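Local atomic coordinates of peptide methionine sulfoxide reductase msrA/msrB (Neisseria gonorrhoeae, PDB entry 2H30), a protein that serves as the thioredoxin-like domain of PilB, which can use electrons from DsbD to reduce the methionine sulfoxide reductase domains downstream. Residues A[38-49]-A[119-130]. The protein carries 2 engineered substitutions. Sequence-based numbering, arbitrary orientation.
Sequences DKPTLIKFWASW and ISVYPSWALIGK
With CG swung away from the backbone N (chi1 -176°) and an extended chain beyond it, Lys44 runs its aliphatic part across the indole of Trp125, whose own chi1 of -69° turns the ring toward the neighbouring strand. Lys44 CB sits over the face of the six-membered ring, 3.6 Å from its centroid, in a CH-pi contact, and CD follows over the CZ2 rim. Leu42 CG meets the same indole obliquely at CE3, 3.5 Å away. The lysine's methylenes thus do hydrophobic work while NZ reaches Glu56 of helix 51-64 in a salt bridge; Trp125 NE1 gives its hydrogen to a water lying in the ring plane.

On the face of the sheet that carries Ile43 and Ala126, Phe45 is held between Ile119 CD1, 3.7 Å from its ring centroid, and Ile43 CG2 on the opposite face, with Ala126 CB at its edge. The backbone behind these side chains is the antiparallel pairing of strands 41-45 and 124-128 in the central sheet of the thioredoxin fold, joined by six N-H...O=C bonds. Ile43 N to Ala126 O measures 2.8 Å, and four others match it; Ser124 N to Phe45 O, next to Pro123, is longer at 3.3 Å.

There the cis peptide before Pro123, a hallmark of thioredoxins, places Tyr122 against the chain leading to the probable CxxC motif. One face of its ring is covered by Trp46 C, over its centre, and by Ala47 N, toward the rim, and Tyr122 CD2 touches Ala47 CB at 3.6 Å. Trp49 adds an oblique aromatic contact, its plane at 47° to the tyrosine ring, and the Tyr122 side chain also touches Cys53.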
loop_
_atom_site.group_PDB
_atom_site.type_symbol
_atom_site.label_atom_id
_atom_site.label_comp_id
_atom_site.label_asym_id
_atom_site.label_seq_id
_atom_site.Cartn_x
_atom_site.Cartn_y
_atom_site.Cartn_z
ATOM N N ASP A 38 -12.055 3.183 -12.222
ATOM C CA ASP A 38 -12.165 2.032 -13.109
ATOM C C ASP A 38 -10.946 1.166 -13.044
ATOM O O ASP A 38 -10.653 0.410 -13.979
ATOM C CB ASP A 38 -12.387 2.478 -14.556
ATOM C CG ASP A 38 -13.667 3.263 -14.721
ATOM O OD1 ASP A 38 -14.697 2.810 -14.148
ATOM O OD2 ASP A 38 -13.599 4.328 -15.410
ATOM N N LYS A 39 -10.202 1.301 -11.939
ATOM C CA LYS A 39 -9.051 0.436 -11.701
ATOM C C LYS A 39 -9.172 -0.124 -10.285
ATOM O O LYS A 39 -9.571 0.602 -9.398
ATOM C CB LYS A 39 -7.747 1.230 -11.777
ATOM C CG LYS A 39 -7.348 1.684 -13.166
ATOM C CD LYS A 39 -5.992 2.306 -13.107
ATOM C CE LYS A 39 -5.634 2.871 -14.443
ATOM N NZ LYS A 39 -4.241 3.378 -14.507
ATOM N N PRO A 40 -8.749 -1.377 -10.092
ATOM C CA PRO A 40 -8.600 -1.840 -8.676
ATOM C C PRO A 40 -7.378 -1.142 -8.063
ATOM O O PRO A 40 -6.562 -0.606 -8.788
ATOM C CB PRO A 40 -8.315 -3.336 -8.821
ATOM C CG PRO A 40 -7.650 -3.473 -10.211
ATOM C CD PRO A 40 -8.311 -2.391 -11.075
ATOM N N THR A 41 -7.244 -1.217 -6.745
ATOM C CA THR A 41 -6.129 -0.614 -6.055
ATOM C C THR A 41 -5.445 -1.683 -5.239
ATOM O O THR A 41 -6.089 -2.424 -4.451
ATOM C CB THR A 41 -6.613 0.526 -5.140
ATOM O OG1 THR A 41 -7.200 1.541 -6.008
ATOM C CG2 THR A 41 -5.444 1.201 -4.424
ATOM N N LEU A 42 -4.120 -1.759 -5.418
ATOM C CA LEU A 42 -3.305 -2.722 -4.653
ATOM C C LEU A 42 -2.542 -1.892 -3.652
ATOM O O LEU A 42 -1.814 -0.958 -4.041
ATOM C CB LEU A 42 -2.351 -3.448 -5.618
ATOM C CG LEU A 42 -1.461 -4.432 -4.883
ATOM C CD1 LEU A 42 -2.248 -5.578 -4.198
ATOM C CD2 LEU A 42 -0.478 -4.937 -6.007
ATOM N N ILE A 43 -2.760 -2.171 -2.365
ATOM C CA ILE A 43 -2.194 -1.321 -1.297
ATOM C C ILE A 43 -1.192 -2.101 -0.484
ATOM O O ILE A 43 -1.521 -3.196 0.010
ATOM C CB ILE A 43 -3.275 -0.855 -0.319
ATOM C CG1 ILE A 43 -4.379 -0.102 -1.084
ATOM C CG2 ILE A 43 -2.644 0.022 0.783
ATOM C CD1 ILE A 43 -5.563 0.206 -0.163
ATOM N N LYS A 44 -0.011 -1.565 -0.329
ATOM C CA LYS A 44 1.014 -2.191 0.565
ATOM C C LYS A 44 1.061 -1.393 1.877
ATOM O O LYS A 44 1.346 -0.170 1.799
ATOM C CB LYS A 44 2.394 -2.095 -0.081
ATOM C CG LYS A 44 3.439 -2.828 0.802
ATOM C CD LYS A 44 4.806 -2.729 0.204
ATOM C CE LYS A 44 5.638 -3.921 0.835
ATOM N NZ LYS A 44 6.780 -4.092 0.011
ATOM N N PHE A 45 0.814 -2.078 3.002
ATOM C CA PHE A 45 0.925 -1.469 4.343
ATOM C C PHE A 45 2.306 -1.792 4.867
ATOM O O PHE A 45 2.755 -2.954 4.814
ATOM C CB PHE A 45 -0.122 -2.071 5.293
ATOM C CG PHE A 45 -1.526 -1.728 4.890
ATOM C CD1 PHE A 45 -2.204 -2.471 3.927
ATOM C CD2 PHE A 45 -2.128 -0.611 5.435
ATOM C CE1 PHE A 45 -3.520 -2.093 3.562
ATOM C CE2 PHE A 45 -3.455 -0.242 5.096
ATOM C CZ PHE A 45 -4.156 -0.966 4.156
ATOM N N TRP A 46 2.939 -0.781 5.450
ATOM C CA TRP A 46 4.302 -0.939 5.948
ATOM C C TRP A 46 4.595 0.027 7.087
ATOM O O TRP A 46 3.768 0.896 7.402
ATOM C CB TRP A 46 5.307 -0.751 4.795
ATOM C CG TRP A 46 5.336 0.622 4.184
ATOM C CD1 TRP A 46 4.454 1.123 3.244
ATOM C CD2 TRP A 46 6.337 1.620 4.368
ATOM N NE1 TRP A 46 4.845 2.425 2.877
ATOM C CE2 TRP A 46 5.972 2.746 3.595
ATOM C CE3 TRP A 46 7.460 1.698 5.200
ATOM C CZ2 TRP A 46 6.739 3.901 3.527
ATOM C CZ3 TRP A 46 8.218 2.882 5.159
ATOM C CH2 TRP A 46 7.859 3.965 4.347
ATOM N N ALA A 47 5.776 -0.147 7.711
ATOM C CA ALA A 47 6.256 0.732 8.767
ATOM C C ALA A 47 7.738 0.930 8.644
ATOM O O ALA A 47 8.455 0.026 8.188
ATOM C CB ALA A 47 5.939 0.173 10.131
ATOM N N SER A 48 8.162 2.077 9.157
ATOM C CA SER A 48 9.598 2.482 9.093
ATOM C C SER A 48 10.482 1.517 9.892
ATOM O O SER A 48 11.674 1.390 9.582
ATOM C CB SER A 48 9.778 3.897 9.621
ATOM O OG SER A 48 9.444 3.930 11.000
ATOM N N TRP A 49 9.915 0.848 10.894
ATOM C CA TRP A 49 10.715 0.000 11.777
ATOM C C TRP A 49 10.893 -1.408 11.271
ATOM O O TRP A 49 11.510 -2.241 11.979
ATOM C CB TRP A 49 10.134 -0.013 13.223
ATOM C CG TRP A 49 8.658 -0.157 13.321
ATOM C CD1 TRP A 49 7.777 0.820 13.676
ATOM C CD2 TRP A 49 7.880 -1.355 13.125
ATOM N NE1 TRP A 49 6.479 0.307 13.703
ATOM C CE2 TRP A 49 6.523 -1.022 13.391
ATOM C CE3 TRP A 49 8.203 -2.682 12.761
ATOM C CZ2 TRP A 49 5.494 -1.979 13.277
ATOM C CZ3 TRP A 49 7.184 -3.627 12.674
ATOM C CH2 TRP A 49 5.846 -3.257 12.946
ATOM N N ILE A 119 -5.295 -5.156 9.933
ATOM C CA ILE A 119 -3.907 -5.398 9.543
ATOM C C ILE A 119 -3.068 -5.180 10.802
ATOM O O ILE A 119 -3.137 -4.114 11.399
ATOM C CB ILE A 119 -3.494 -4.575 8.332
ATOM C CG1 ILE A 119 -4.224 -5.234 7.101
ATOM C CG2 ILE A 119 -1.952 -4.578 8.217
ATOM C CD1 ILE A 119 -3.894 -4.674 5.794
ATOM N N SER A 120 -2.274 -6.189 11.155
ATOM C CA SER A 120 -1.475 -6.124 12.379
ATOM C C SER A 120 -0.007 -6.471 12.151
ATOM O O SER A 120 0.844 -6.332 13.086
ATOM C CB SER A 120 -2.044 -7.078 13.491
ATOM O OG SER A 120 -2.202 -8.383 12.934
ATOM N N VAL A 121 0.280 -6.964 10.937
ATOM C CA VAL A 121 1.629 -7.392 10.605
ATOM C C VAL A 121 2.049 -6.751 9.307
ATOM O O VAL A 121 1.232 -6.485 8.459
ATOM C CB VAL A 121 1.816 -8.903 10.567
ATOM C CG1 VAL A 121 1.370 -9.574 11.902
ATOM C CG2 VAL A 121 1.189 -9.524 9.411
ATOM N N TYR A 122 3.329 -6.467 9.226
ATOM C CA TYR A 122 3.876 -5.820 8.020
ATOM C C TYR A 122 4.981 -6.652 7.427
ATOM O O TYR A 122 5.741 -7.367 8.177
ATOM C CB TYR A 122 4.455 -4.468 8.384
ATOM C CG TYR A 122 3.461 -3.448 8.921
ATOM C CD1 TYR A 122 2.226 -3.232 8.283
ATOM C CD2 TYR A 122 3.777 -2.671 10.009
ATOM C CE1 TYR A 122 1.352 -2.212 8.730
ATOM C CE2 TYR A 122 2.881 -1.684 10.472
ATOM C CZ TYR A 122 1.703 -1.471 9.805
ATOM O OH TYR A 122 0.836 -0.493 10.180
ATOM N N PRO A 123 5.133 -6.556 6.107
ATOM C CA PRO A 123 4.170 -5.900 5.202
ATOM C C PRO A 123 2.896 -6.729 5.126
ATOM O O PRO A 123 2.886 -7.913 5.483
ATOM C CB PRO A 123 4.872 -5.966 3.836
ATOM C CG PRO A 123 5.933 -7.024 3.992
ATOM C CD PRO A 123 6.241 -7.240 5.405
ATOM N N SER A 124 1.833 -6.073 4.709
ATOM C CA SER A 124 0.631 -6.782 4.269
ATOM C C SER A 124 0.073 -6.020 3.101
ATOM O O SER A 124 0.438 -4.841 2.882
ATOM C CB SER A 124 -0.458 -6.790 5.362
ATOM O OG SER A 124 -0.097 -7.720 6.397
ATOM N N TRP A 125 -0.789 -6.695 2.341
ATOM C CA TRP A 125 -1.344 -6.083 1.111
ATOM C C TRP A 125 -2.840 -6.183 1.118
ATOM O O TRP A 125 -3.381 -7.161 1.662
ATOM C CB TRP A 125 -0.822 -6.863 -0.090
ATOM C CG TRP A 125 0.692 -6.662 -0.295
ATOM C CD1 TRP A 125 1.738 -7.335 0.361
ATOM C CD2 TRP A 125 1.292 -5.820 -1.260
ATOM N NE1 TRP A 125 2.947 -6.877 -0.157
ATOM C CE2 TRP A 125 2.703 -5.948 -1.138
ATOM C CE3 TRP A 125 0.775 -4.902 -2.176
ATOM C CZ2 TRP A 125 3.599 -5.224 -1.968
ATOM C CZ3 TRP A 125 1.654 -4.178 -3.013
ATOM C CH2 TRP A 125 3.070 -4.339 -2.884
ATOM N N ALA A 126 -3.491 -5.183 0.537
ATOM C CA ALA A 126 -4.940 -5.323 0.310
ATOM C C ALA A 126 -5.273 -5.014 -1.131
ATOM O O ALA A 126 -4.656 -4.154 -1.736
ATOM C CB ALA A 126 -5.722 -4.395 1.250
ATOM N N LEU A 127 -6.246 -5.756 -1.690
ATOM C CA LEU A 127 -6.718 -5.475 -3.017
ATOM C C LEU A 127 -8.157 -4.921 -2.844
ATOM O O LEU A 127 -8.984 -5.610 -2.255
ATOM C CB LEU A 127 -6.682 -6.761 -3.875
ATOM C CG LEU A 127 -7.204 -6.493 -5.305
ATOM C CD1 LEU A 127 -6.103 -5.804 -6.067
ATOM C CD2 LEU A 127 -7.574 -7.830 -5.854
ATOM N N ILE A 128 -8.311 -3.708 -3.341
ATOM C CA ILE A 128 -9.618 -2.970 -3.351
ATOM C C ILE A 128 -10.142 -3.015 -4.782
ATOM O O ILE A 128 -9.460 -2.635 -5.718
ATOM C CB ILE A 128 -9.453 -1.510 -2.950
ATOM C CG1 ILE A 128 -8.596 -1.359 -1.681
ATOM C CG2 ILE A 128 -10.829 -0.842 -2.749
ATOM C CD1 ILE A 128 -9.152 -2.112 -0.509
ATOM N N GLY A 129 -11.389 -3.445 -4.930
ATOM C CA GLY A 129 -11.943 -3.468 -6.270
ATOM C C GLY A 129 -12.233 -2.077 -6.829
ATOM O O GLY A 129 -12.227 -1.064 -6.097
ATOM N N LYS A 130 -12.478 -2.013 -8.151
ATOM C CA LYS A 130 -12.759 -0.725 -8.756
ATOM C C LYS A 130 -14.001 -0.042 -8.174
ATOM O O LYS A 130 -14.085 1.163 -8.223
ATOM C CB LYS A 130 -12.855 -0.843 -10.289
ATOM C CG LYS A 130 -13.975 -1.705 -10.731
ATOM C CD LYS A 130 -14.141 -1.655 -12.266
ATOM C CE LYS A 130 -15.301 -0.719 -12.692
ATOM N NZ LYS A 130 -16.644 -1.292 -12.408
HETATM O O HOH W 1 -13.707 3.132 -10.282
HETATM O O HOH W 2 -9.760 1.240 -6.911
HETATM O O HOH W 3 5.817 -7.398 -0.212
HETATM O O HOH W 4 0.410 1.133 7.715
#